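Local atomic coordinates of AB hydrolase-1 domain-containing protein (Streptococcus mutans, PDB entry 4L9A), a protein that probably hydrolyses carboxylic esters, as a member of the alpha/beta-hydrolase family. Residues L21-V26 against Y34-E39; S54-F59 against I72-A77; N41-F46 against F107-Y112. One frame throughout, in Å; residues are numbered along the deposited sequence.

Interaction 1. Residues L21-V26 against Y34-E39; sequences LNKEMV and YTCHRE
Tyr34 pairs with Met25 at a non-hydrogen-bonded site of the two antiparallel strands. Met25 is present as selenomethionine; its SE lies 3.8 Å from Tyr34 CB, at the ring's edge and near its plane. With CG anti to the backbone N (chi1 -179°), the tyrosine ring reaches along the sheet to Lys23, whose extended chain crosses it at a slant, Tyr34 OH standing 3.4 Å from Lys23 CD. One water also touches both ends, by a hydrogen bond to Tyr34 OH and a weak one from Lys23 NZ.

Thr35 holds Glu24 in a hydrogen-bonded pair. Glu24 N donates to Thr35 O (2.9 Å, N-H...O angle 163°), while Glu24 O is gripped twice, by Thr35 N at 2.9 Å and Thr35 OG1 at 2.8 Å. That hydroxyl also accepts from a water that donates in turn to Asn22 O, and the Val26 CG2 methyl lies 3.6 Å from Thr35 OG1. The carboxylate of Glu24 points elsewhere, to His106.

Cys36 faces Lys23, but across the strands its side chain packs against Leu21, CB to CB 4.0 Å. Next, His37 closes the second hydrogen-bonded pair: Asn22 N reaches His37 O almost straight (2.9 Å, 167°), and His37 N returns a more bent bond to Asn22 O. A water spans Asn22 ND2 and His37 ND1, and Phe107 stacks on the imidazole. Arg38 CB lies near the Leu21 CD1 methyl, and its guanidinium is bonded to Ile70 O.

This four-pair ladder is a beta hairpin, the antiparallel edge with which the central sheet of the alpha/beta-hydrolase fold begins.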
loop_
_atom_site.group_PDB
_atom_site.type_symbol
_atom_site.label_atom_id
_atom_site.label_comp_id
_atom_site.label_asym_id
_atom_site.label_seq_id
_atom_site.Cartn_x
_atom_site.Cartn_y
_atom_site.Cartn_z
ATOM N N LEU A 21 13.393 12.795 -2.952
ATOM C CA LEU A 21 12.803 11.963 -3.993
ATOM C C LEU A 21 12.484 12.785 -5.239
ATOM O O LEU A 21 12.030 13.923 -5.141
ATOM C CB LEU A 21 11.520 11.287 -3.487
ATOM C CG LEU A 21 11.588 10.003 -2.648
ATOM C CD1 LEU A 21 12.875 9.846 -1.883
ATOM C CD2 LEU A 21 10.361 9.894 -1.734
ATOM N N ASN A 22 12.704 12.196 -6.408
ATOM C CA ASN A 22 12.330 12.839 -7.664
ATOM C C ASN A 22 10.878 12.535 -8.029
ATOM O O ASN A 22 10.454 11.371 -8.085
ATOM C CB ASN A 22 13.274 12.409 -8.783
ATOM C CG ASN A 22 14.726 12.702 -8.459
ATOM O OD1 ASN A 22 15.062 13.796 -7.999
ATOM N ND2 ASN A 22 15.597 11.719 -8.685
ATOM N N LYS A 23 10.113 13.595 -8.260
ATOM C CA LYS A 23 8.716 13.480 -8.642
ATOM C C LYS A 23 8.621 13.359 -10.159
ATOM O O LYS A 23 9.288 14.092 -10.887
ATOM C CB LYS A 23 7.945 14.715 -8.164
ATOM C CG LYS A 23 8.136 15.013 -6.676
ATOM C CD LYS A 23 7.423 16.288 -6.254
ATOM C CE LYS A 23 7.636 16.580 -4.773
ATOM N NZ LYS A 23 6.999 17.870 -4.370
ATOM N N GLU A 24 7.801 12.432 -10.638
ATOM C CA GLU A 24 7.616 12.268 -12.075
ATOM C C GLU A 24 6.270 11.656 -12.423
ATOM O O GLU A 24 5.871 10.629 -11.847
ATOM C CB GLU A 24 8.741 11.413 -12.669
ATOM C CG GLU A 24 8.640 11.190 -14.178
ATOM C CD GLU A 24 9.764 10.310 -14.715
ATOM O OE1 GLU A 24 10.683 9.971 -13.939
ATOM O OE2 GLU A 24 9.723 9.951 -15.911
HETATM N N MSE A 25 5.570 12.293 -13.359
HETATM C CA MSE A 25 4.390 11.694 -13.974
HETATM C C MSE A 25 4.872 10.721 -15.033
HETATM O O MSE A 25 5.421 11.137 -16.042
HETATM C CB MSE A 25 3.502 12.757 -14.636
HETATM C CG MSE A 25 2.765 13.666 -13.674
HETATM SE SE MSE A 25 1.413 12.714 -12.585
HETATM C CE MSE A 25 -0.064 14.009 -12.788
ATOM N N VAL A 26 4.678 9.424 -14.800
ATOM C CA VAL A 26 5.086 8.418 -15.774
ATOM C C VAL A 26 3.898 8.038 -16.652
ATOM O O VAL A 26 2.794 7.838 -16.153
ATOM C CB VAL A 26 5.615 7.149 -15.063
ATOM C CG1 VAL A 26 6.037 6.102 -16.085
ATOM C CG2 VAL A 26 6.765 7.519 -14.151
ATOM N N TYR A 34 1.459 9.443 -11.007
ATOM C CA TYR A 34 2.429 10.128 -10.164
ATOM C C TYR A 34 3.342 9.164 -9.403
ATOM O O TYR A 34 2.883 8.241 -8.707
ATOM C CB TYR A 34 1.690 11.025 -9.184
ATOM C CG TYR A 34 2.559 11.839 -8.251
ATOM C CD1 TYR A 34 3.073 13.069 -8.653
ATOM C CD2 TYR A 34 2.817 11.406 -6.948
ATOM C CE1 TYR A 34 3.840 13.833 -7.803
ATOM C CE2 TYR A 34 3.582 12.173 -6.078
ATOM C CZ TYR A 34 4.091 13.385 -6.517
ATOM O OH TYR A 34 4.855 14.158 -5.675
ATOM N N THR A 35 4.641 9.389 -9.538
ATOM C CA THR A 35 5.636 8.591 -8.835
ATOM C C THR A 35 6.655 9.476 -8.140
ATOM O O THR A 35 6.872 10.623 -8.546
ATOM C CB THR A 35 6.416 7.677 -9.798
ATOM O OG1 THR A 35 7.194 8.478 -10.688
ATOM C CG2 THR A 35 5.473 6.791 -10.616
ATOM N N CYS A 36 7.281 8.927 -7.101
ATOM C CA CYS A 36 8.444 9.534 -6.470
ATOM C C CYS A 36 9.526 8.476 -6.424
ATOM O O CYS A 36 9.255 7.328 -6.078
ATOM C CB CYS A 36 8.124 10.007 -5.056
ATOM S SG CYS A 36 6.819 11.230 -4.978
ATOM N N HIS A 37 10.755 8.854 -6.747
ATOM C CA HIS A 37 11.780 7.853 -7.019
ATOM C C HIS A 37 13.185 8.242 -6.559
ATOM O O HIS A 37 13.589 9.398 -6.662
ATOM C CB HIS A 37 11.795 7.547 -8.522
ATOM C CG HIS A 37 12.933 6.674 -8.953
ATOM N ND1 HIS A 37 14.098 7.181 -9.484
ATOM C CD2 HIS A 37 13.083 5.329 -8.934
ATOM C CE1 HIS A 37 14.917 6.187 -9.781
ATOM N NE2 HIS A 37 14.324 5.052 -9.457
ATOM N N ARG A 38 13.919 7.256 -6.062
ATOM C CA ARG A 38 15.315 7.422 -5.685
ATOM C C ARG A 38 16.068 6.241 -6.262
ATOM O O ARG A 38 15.622 5.096 -6.150
ATOM C CB ARG A 38 15.457 7.416 -4.158
ATOM C CG ARG A 38 16.859 7.679 -3.661
ATOM C CD ARG A 38 16.865 7.930 -2.171
ATOM N NE ARG A 38 16.943 6.695 -1.390
ATOM C CZ ARG A 38 16.590 6.607 -0.112
ATOM N NH1 ARG A 38 16.114 7.678 0.514
ATOM N NH2 ARG A 38 16.699 5.451 0.543
ATOM N N GLU A 39 17.209 6.509 -6.883
ATOM C CA GLU A 39 18.041 5.443 -7.423
ATOM C C GLU A 39 18.564 4.540 -6.326
ATOM O O GLU A 39 18.706 4.954 -5.179
ATOM C CB GLU A 39 19.229 6.022 -8.202
ATOM C CG GLU A 39 18.926 6.305 -9.658
ATOM C CD GLU A 39 18.531 5.053 -10.419
ATOM O OE1 GLU A 39 18.796 3.937 -9.914
ATOM O OE2 GLU A 39 17.946 5.184 -11.516
HETATM O O HOH W 1 9.656 9.583 -9.805
HETATM O O HOH W 2 14.315 9.659 -10.705
HETATM O O HOH W 3 3.919 17.220 -5.685
#

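Interaction 2. Residues S54-F59 against I72-A77; sequences STADNF and ILTIDA
Ser54 and Thr55 both bind the carboxylate of Asp76, one to each oxygen. Ser54 OG donates to Asp76 OD2 at a short 2.5 Å, using the syn lone pair of that oxygen; OG stands anti to its own backbone N (chi1 -171°), which carries it to the acid; it makes no capping bond to the helix. Thr55 N donates to Asp76 OD1 over 2.9 Å with an N-H...O angle of 161°, arriving from above the carboxylate plane, 38° out of it. The third direct bond runs to the main chain: Thr55 OG1 donates to Ile75 O at 2.8 Å, likewise from above the plane of its acceptor. Beyond the pair, Tyr82 N is a second donor to Asp76 OD2, and Ser48 OG is bonded to Thr55 OG1. The aspartate, buried and held through both oxygens, is thus fixed in rotation, and this many donors would be expected to favour its ionised form.

A single water supplies the indirect link. It donates to Asp76 OD1 (2.8 Å), accepts from Ala56 N, and is hydrogen-bonded to Thr74 OG1 at 2.7 Å, so it joins the first turn of the helix to two residues of 72-77.

The remaining contact is van der Waals packing of small side chains. The Thr55 and Thr74 side chains pass alongside one another in opposite directions, Thr55 CG2 lying 3.7 Å from Thr74 CB. Ala56 CB rests 3.6 Å from Thr74 OG1, with Thr74 CG2 also against it.

Here the short helix 55-58 is seated on the carboxyl end of strand 71-75. Its first turn, with Ser54 in the N-cap position, is held by the carboxylate of Asp76 at the carboxyl end of 72-77, in the region where alpha/beta hydrolases place their active-site loops.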
loop_
_atom_site.group_PDB
_atom_site.type_symbol
_atom_site.label_atom_id
_atom_site.label_comp_id
_atom_site.label_asym_id
_atom_site.label_seq_id
_atom_site.Cartn_x
_atom_site.Cartn_y
_atom_site.Cartn_z
ATOM N N SER A 54 -1.107 10.898 -0.788
ATOM C CA SER A 54 -0.064 10.554 -1.757
ATOM C C SER A 54 0.872 9.561 -1.084
ATOM O O SER A 54 1.063 9.610 0.130
ATOM C CB SER A 54 0.709 11.803 -2.217
ATOM O OG SER A 54 1.568 11.488 -3.302
ATOM N N THR A 55 1.464 8.666 -1.867
ATOM C CA THR A 55 2.089 7.471 -1.291
ATOM C C THR A 55 3.385 7.774 -0.551
ATOM O O THR A 55 3.615 7.252 0.544
ATOM C CB THR A 55 2.284 6.383 -2.354
ATOM O OG1 THR A 55 0.994 5.952 -2.802
ATOM C CG2 THR A 55 3.054 5.176 -1.790
ATOM N N ALA A 56 4.222 8.640 -1.114
ATOM C CA ALA A 56 5.452 9.009 -0.430
ATOM C C ALA A 56 5.168 9.656 0.936
ATOM O O ALA A 56 5.878 9.392 1.912
ATOM C CB ALA A 56 6.300 9.939 -1.306
ATOM N N ASP A 57 4.147 10.511 0.989
ATOM C CA ASP A 57 3.731 11.154 2.236
ATOM C C ASP A 57 3.221 10.085 3.206
ATOM O O ASP A 57 3.548 10.077 4.405
ATOM C CB ASP A 57 2.576 12.128 1.974
ATOM C CG ASP A 57 2.977 13.318 1.107
ATOM O OD1 ASP A 57 4.168 13.669 1.101
ATOM O OD2 ASP A 57 2.091 13.912 0.441
ATOM N N ASN A 58 2.385 9.205 2.667
ATOM C CA ASN A 58 1.747 8.136 3.429
ATOM C C ASN A 58 2.795 7.271 4.144
ATOM O O ASN A 58 2.629 6.914 5.308
ATOM C CB ASN A 58 0.890 7.292 2.460
ATOM C CG ASN A 58 -0.040 6.301 3.172
ATOM O OD1 ASN A 58 -0.344 6.447 4.350
ATOM N ND2 ASN A 58 -0.503 5.291 2.434
ATOM N N PHE A 59 3.896 6.986 3.449
ATOM C CA PHE A 59 4.927 6.083 3.947
ATOM C C PHE A 59 6.181 6.801 4.451
ATOM O O PHE A 59 7.240 6.188 4.582
ATOM C CB PHE A 59 5.302 5.078 2.854
ATOM C CG PHE A 59 4.289 3.978 2.670
ATOM C CD1 PHE A 59 4.313 2.853 3.494
ATOM C CD2 PHE A 59 3.329 4.056 1.672
ATOM C CE1 PHE A 59 3.372 1.830 3.335
ATOM C CE2 PHE A 59 2.385 3.034 1.501
ATOM C CZ PHE A 59 2.409 1.926 2.334
ATOM N N ILE A 72 14.029 3.836 -3.862
ATOM C CA ILE A 72 12.657 4.096 -3.450
ATOM C C ILE A 72 11.814 4.324 -4.699
ATOM O O ILE A 72 12.228 5.037 -5.604
ATOM C CB ILE A 72 12.554 5.362 -2.554
ATOM C CG1 ILE A 72 13.453 5.248 -1.321
ATOM C CG2 ILE A 72 11.112 5.625 -2.157
ATOM C CD1 ILE A 72 13.019 4.150 -0.322
ATOM N N LEU A 73 10.638 3.713 -4.753
ATOM C CA LEU A 73 9.651 4.054 -5.769
ATOM C C LEU A 73 8.291 4.086 -5.118
ATOM O O LEU A 73 7.804 3.061 -4.646
ATOM C CB LEU A 73 9.641 3.029 -6.914
ATOM C CG LEU A 73 8.558 3.189 -7.979
ATOM C CD1 LEU A 73 8.638 4.573 -8.698
ATOM C CD2 LEU A 73 8.679 2.062 -8.998
ATOM N N THR A 74 7.677 5.259 -5.077
ATOM C CA THR A 74 6.304 5.339 -4.611
ATOM C C THR A 74 5.394 5.583 -5.802
ATOM O O THR A 74 5.766 6.288 -6.759
ATOM C CB THR A 74 6.113 6.438 -3.554
ATOM O OG1 THR A 74 6.224 7.726 -4.170
ATOM C CG2 THR A 74 7.159 6.309 -2.430
ATOM N N ILE A 75 4.197 5.015 -5.733
ATOM C CA ILE A 75 3.225 5.097 -6.811
ATOM C C ILE A 75 1.846 5.484 -6.273
ATOM O O ILE A 75 1.327 4.836 -5.354
ATOM C CB ILE A 75 3.113 3.739 -7.550
ATOM C CG1 ILE A 75 4.474 3.323 -8.117
ATOM C CG2 ILE A 75 2.070 3.807 -8.662
ATOM C CD1 ILE A 75 4.474 1.926 -8.748
ATOM N N ASP A 76 1.254 6.538 -6.836
ATOM C CA ASP A 76 -0.106 6.946 -6.472
ATOM C C ASP A 76 -1.130 6.330 -7.433
ATOM O O ASP A 76 -1.029 6.500 -8.641
ATOM C CB ASP A 76 -0.258 8.473 -6.489
ATOM C CG ASP A 76 0.510 9.160 -5.365
ATOM O OD1 ASP A 76 1.352 8.490 -4.714
ATOM O OD2 ASP A 76 0.290 10.376 -5.148
ATOM N N ALA A 77 -2.123 5.622 -6.898
ATOM C CA ALA A 77 -3.182 5.066 -7.740
ATOM C C ALA A 77 -4.028 6.190 -8.339
ATOM O O ALA A 77 -4.065 7.302 -7.810
ATOM C CB ALA A 77 -4.071 4.095 -6.925
HETATM O O HOH W 4 4.029 9.207 -4.310
#

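Interaction 3. Residues N41-F46 against F107-Y112; sequences NPCFVF and FKFQSY
Cys43 and Tyr112 form a parallel bridge, CA to CA 4.4 Å, in which Cys43 N donates to Ser111 O (2.9 Å, N-H...O angle 161°) as strands 43-47 and 111-117 come together.

Just ahead of it, the Asn41 amide receives the incoming chain. Its CG is anti to the backbone N (chi1 -161°), which carries OD1 across to two successive backbone amides. Ser111 N meets Asn41 OD1 at 3.0 Å in the carbonyl plane, on a lone pair and nearly straight (169°); Gln110 N, also 3.0 Å from Asn41 OD1, comes from above that plane and at a more bent angle. Ser111 OG adds a weak bond to the same oxygen. Pro42, preceded by a cis peptide bond, packs against the same serine, Pro42 CB lying 3.5 Å from Ser111 OG.

Next to this polar end, Cys43 lies over one face of the Phe109 ring. Its CB makes a CH-pi contact 3.8 Å from the ring centroid, and SG a sulfur-aromatic one at 4.2 Å. Val45 CG2 extends the apolar patch to Tyr112 CB at 4.1 Å, while the phenol end of that tyrosine is bonded to Ser131. Lys133 makes a cation-pi contact with Phe109, and Phe104 meets it edge-to-face.

Chemically, one side-chain oxygen satisfies two main-chain N-H groups where the regular ladder has yet to start, so the turn into strand 111-117 is fixed by an amide on its polar side and by sulfur and aromatic packing within.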
loop_
_atom_site.group_PDB
_atom_site.type_symbol
_atom_site.label_atom_id
_atom_site.label_comp_id
_atom_site.label_asym_id
_atom_site.label_seq_id
_atom_site.Cartn_x
_atom_site.Cartn_y
_atom_site.Cartn_z
ATOM N N ASN A 41 19.635 -0.040 -5.608
ATOM C CA ASN A 41 19.265 -1.436 -5.786
ATOM C C ASN A 41 19.581 -2.207 -4.499
ATOM O O ASN A 41 20.702 -2.127 -3.998
ATOM C CB ASN A 41 20.064 -2.007 -6.960
ATOM C CG ASN A 41 19.452 -3.267 -7.535
ATOM O OD1 ASN A 41 18.265 -3.305 -7.861
ATOM N ND2 ASN A 41 20.269 -4.312 -7.672
ATOM N N PRO A 42 18.595 -2.942 -3.944
ATOM C CA PRO A 42 17.225 -3.112 -4.440
ATOM C C PRO A 42 16.370 -1.877 -4.206
ATOM O O PRO A 42 16.747 -0.970 -3.465
ATOM C CB PRO A 42 16.685 -4.262 -3.580
ATOM C CG PRO A 42 17.429 -4.143 -2.297
ATOM C CD PRO A 42 18.826 -3.728 -2.716
ATOM N N CYS A 43 15.215 -1.847 -4.850
ATOM C CA CYS A 43 14.311 -0.718 -4.714
ATOM C C CYS A 43 13.110 -1.094 -3.852
ATOM O O CYS A 43 12.452 -2.111 -4.098
ATOM C CB CYS A 43 13.852 -0.249 -6.097
ATOM S SG CYS A 43 12.769 1.196 -6.088
ATOM N N PHE A 44 12.839 -0.280 -2.839
ATOM C CA PHE A 44 11.595 -0.407 -2.082
ATOM C C PHE A 44 10.445 0.270 -2.798
ATOM O O PHE A 44 10.418 1.503 -2.949
ATOM C CB PHE A 44 11.748 0.138 -0.663
ATOM C CG PHE A 44 12.119 -0.918 0.349
ATOM C CD1 PHE A 44 11.211 -1.328 1.315
ATOM C CD2 PHE A 44 13.368 -1.516 0.314
ATOM C CE1 PHE A 44 11.557 -2.312 2.244
ATOM C CE2 PHE A 44 13.718 -2.493 1.234
ATOM C CZ PHE A 44 12.810 -2.886 2.199
ATOM N N VAL A 45 9.501 -0.551 -3.247
ATOM C CA VAL A 45 8.334 -0.087 -3.971
ATOM C C VAL A 45 7.143 -0.002 -3.013
ATOM O O VAL A 45 6.798 -0.988 -2.349
ATOM C CB VAL A 45 7.991 -1.054 -5.123
ATOM C CG1 VAL A 45 6.705 -0.624 -5.805
ATOM C CG2 VAL A 45 9.159 -1.152 -6.123
ATOM N N PHE A 46 6.516 1.167 -2.946
ATOM C CA PHE A 46 5.397 1.385 -2.025
ATOM C C PHE A 46 4.059 1.533 -2.726
ATOM O O PHE A 46 3.927 2.279 -3.708
ATOM C CB PHE A 46 5.645 2.636 -1.171
ATOM C CG PHE A 46 6.858 2.537 -0.298
ATOM C CD1 PHE A 46 6.755 2.067 1.006
ATOM C CD2 PHE A 46 8.107 2.898 -0.781
ATOM C CE1 PHE A 46 7.879 1.973 1.811
ATOM C CE2 PHE A 46 9.238 2.806 0.019
ATOM C CZ PHE A 46 9.128 2.339 1.310
ATOM N N PHE A 107 12.303 2.499 -14.748
ATOM C CA PHE A 107 13.470 2.771 -13.896
ATOM C C PHE A 107 14.516 1.658 -13.903
ATOM O O PHE A 107 14.256 0.558 -14.392
ATOM C CB PHE A 107 13.038 3.076 -12.464
ATOM C CG PHE A 107 12.173 4.290 -12.339
ATOM C CD1 PHE A 107 12.731 5.560 -12.399
ATOM C CD2 PHE A 107 10.807 4.171 -12.159
ATOM C CE1 PHE A 107 11.935 6.693 -12.281
ATOM C CE2 PHE A 107 10.004 5.298 -12.043
ATOM C CZ PHE A 107 10.577 6.566 -12.115
ATOM N N LYS A 108 15.690 1.947 -13.338
ATOM C CA LYS A 108 16.869 1.092 -13.514
ATOM C C LYS A 108 16.981 -0.116 -12.571
ATOM O O LYS A 108 17.641 -1.101 -12.904
ATOM C CB LYS A 108 18.159 1.927 -13.444
ATOM C CG LYS A 108 18.332 2.921 -14.590
ATOM C CD LYS A 108 19.539 3.828 -14.358
ATOM C CE LYS A 108 20.041 4.441 -15.664
ATOM N NZ LYS A 108 18.960 5.181 -16.373
ATOM N N PHE A 109 16.358 -0.042 -11.395
ATOM C CA PHE A 109 16.533 -1.100 -10.396
ATOM C C PHE A 109 16.304 -2.491 -10.985
ATOM O O PHE A 109 15.419 -2.682 -11.815
ATOM C CB PHE A 109 15.645 -0.867 -9.168
ATOM C CG PHE A 109 14.169 -1.011 -9.430
ATOM C CD1 PHE A 109 13.408 0.080 -9.824
ATOM C CD2 PHE A 109 13.531 -2.230 -9.232
ATOM C CE1 PHE A 109 12.031 -0.047 -10.038
ATOM C CE2 PHE A 109 12.162 -2.370 -9.444
ATOM C CZ PHE A 109 11.408 -1.268 -9.850
ATOM N N GLN A 110 17.118 -3.456 -10.575
ATOM C CA GLN A 110 16.968 -4.813 -11.088
ATOM C C GLN A 110 16.248 -5.745 -10.098
ATOM O O GLN A 110 15.655 -6.747 -10.497
ATOM C CB GLN A 110 18.316 -5.392 -11.526
ATOM C CG GLN A 110 18.771 -4.875 -12.889
ATOM C CD GLN A 110 17.665 -4.965 -13.933
ATOM O OE1 GLN A 110 16.892 -5.923 -13.952
ATOM N NE2 GLN A 110 17.572 -3.952 -14.790
ATOM N N SER A 111 16.302 -5.407 -8.816
ATOM C CA SER A 111 15.555 -6.158 -7.801
ATOM C C SER A 111 14.769 -5.209 -6.897
ATOM O O SER A 111 15.076 -4.010 -6.814
ATOM C CB SER A 111 16.496 -7.029 -6.976
ATOM O OG SER A 111 17.456 -6.226 -6.314
ATOM N N TYR A 112 13.746 -5.732 -6.226
ATOM C CA TYR A 112 12.903 -4.883 -5.401
ATOM C C TYR A 112 12.259 -5.626 -4.236
ATOM O O TYR A 112 12.206 -6.860 -4.213
ATOM C CB TYR A 112 11.803 -4.263 -6.259
ATOM C CG TYR A 112 10.797 -5.273 -6.756
ATOM C CD1 TYR A 112 11.092 -6.111 -7.829
ATOM C CD2 TYR A 112 9.560 -5.396 -6.149
ATOM C CE1 TYR A 112 10.168 -7.044 -8.289
ATOM C CE2 TYR A 112 8.625 -6.324 -6.594
ATOM C CZ TYR A 112 8.934 -7.146 -7.661
ATOM O OH TYR A 112 8.002 -8.063 -8.103
#

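The three contacts follow one another across the central sheet. Strand 33-38 of interaction 1 borders strand 71-75 of interaction 2, Cys36 O and Thr74 N being 2.8 Å apart in a probable hydrogen bond; strand 71-75 in turn borders strand 43-47 of interaction 3, with Leu73 O 2.9 Å from Phe46 N. Centre to centre, interactions 1 and 2 lie about 9 Å apart, interactions 2 and 3 about 14 Å, and interactions 1 and 3 about 12 Å. The outer two also meet through His37 NE2, 3.4 Å from Phe107 CD1. Interaction 2 lies nearest the chain's centre; as in relatives, the catalytic nucleophile probably follows the carboxyl end of strand 111-117, away from interaction 3.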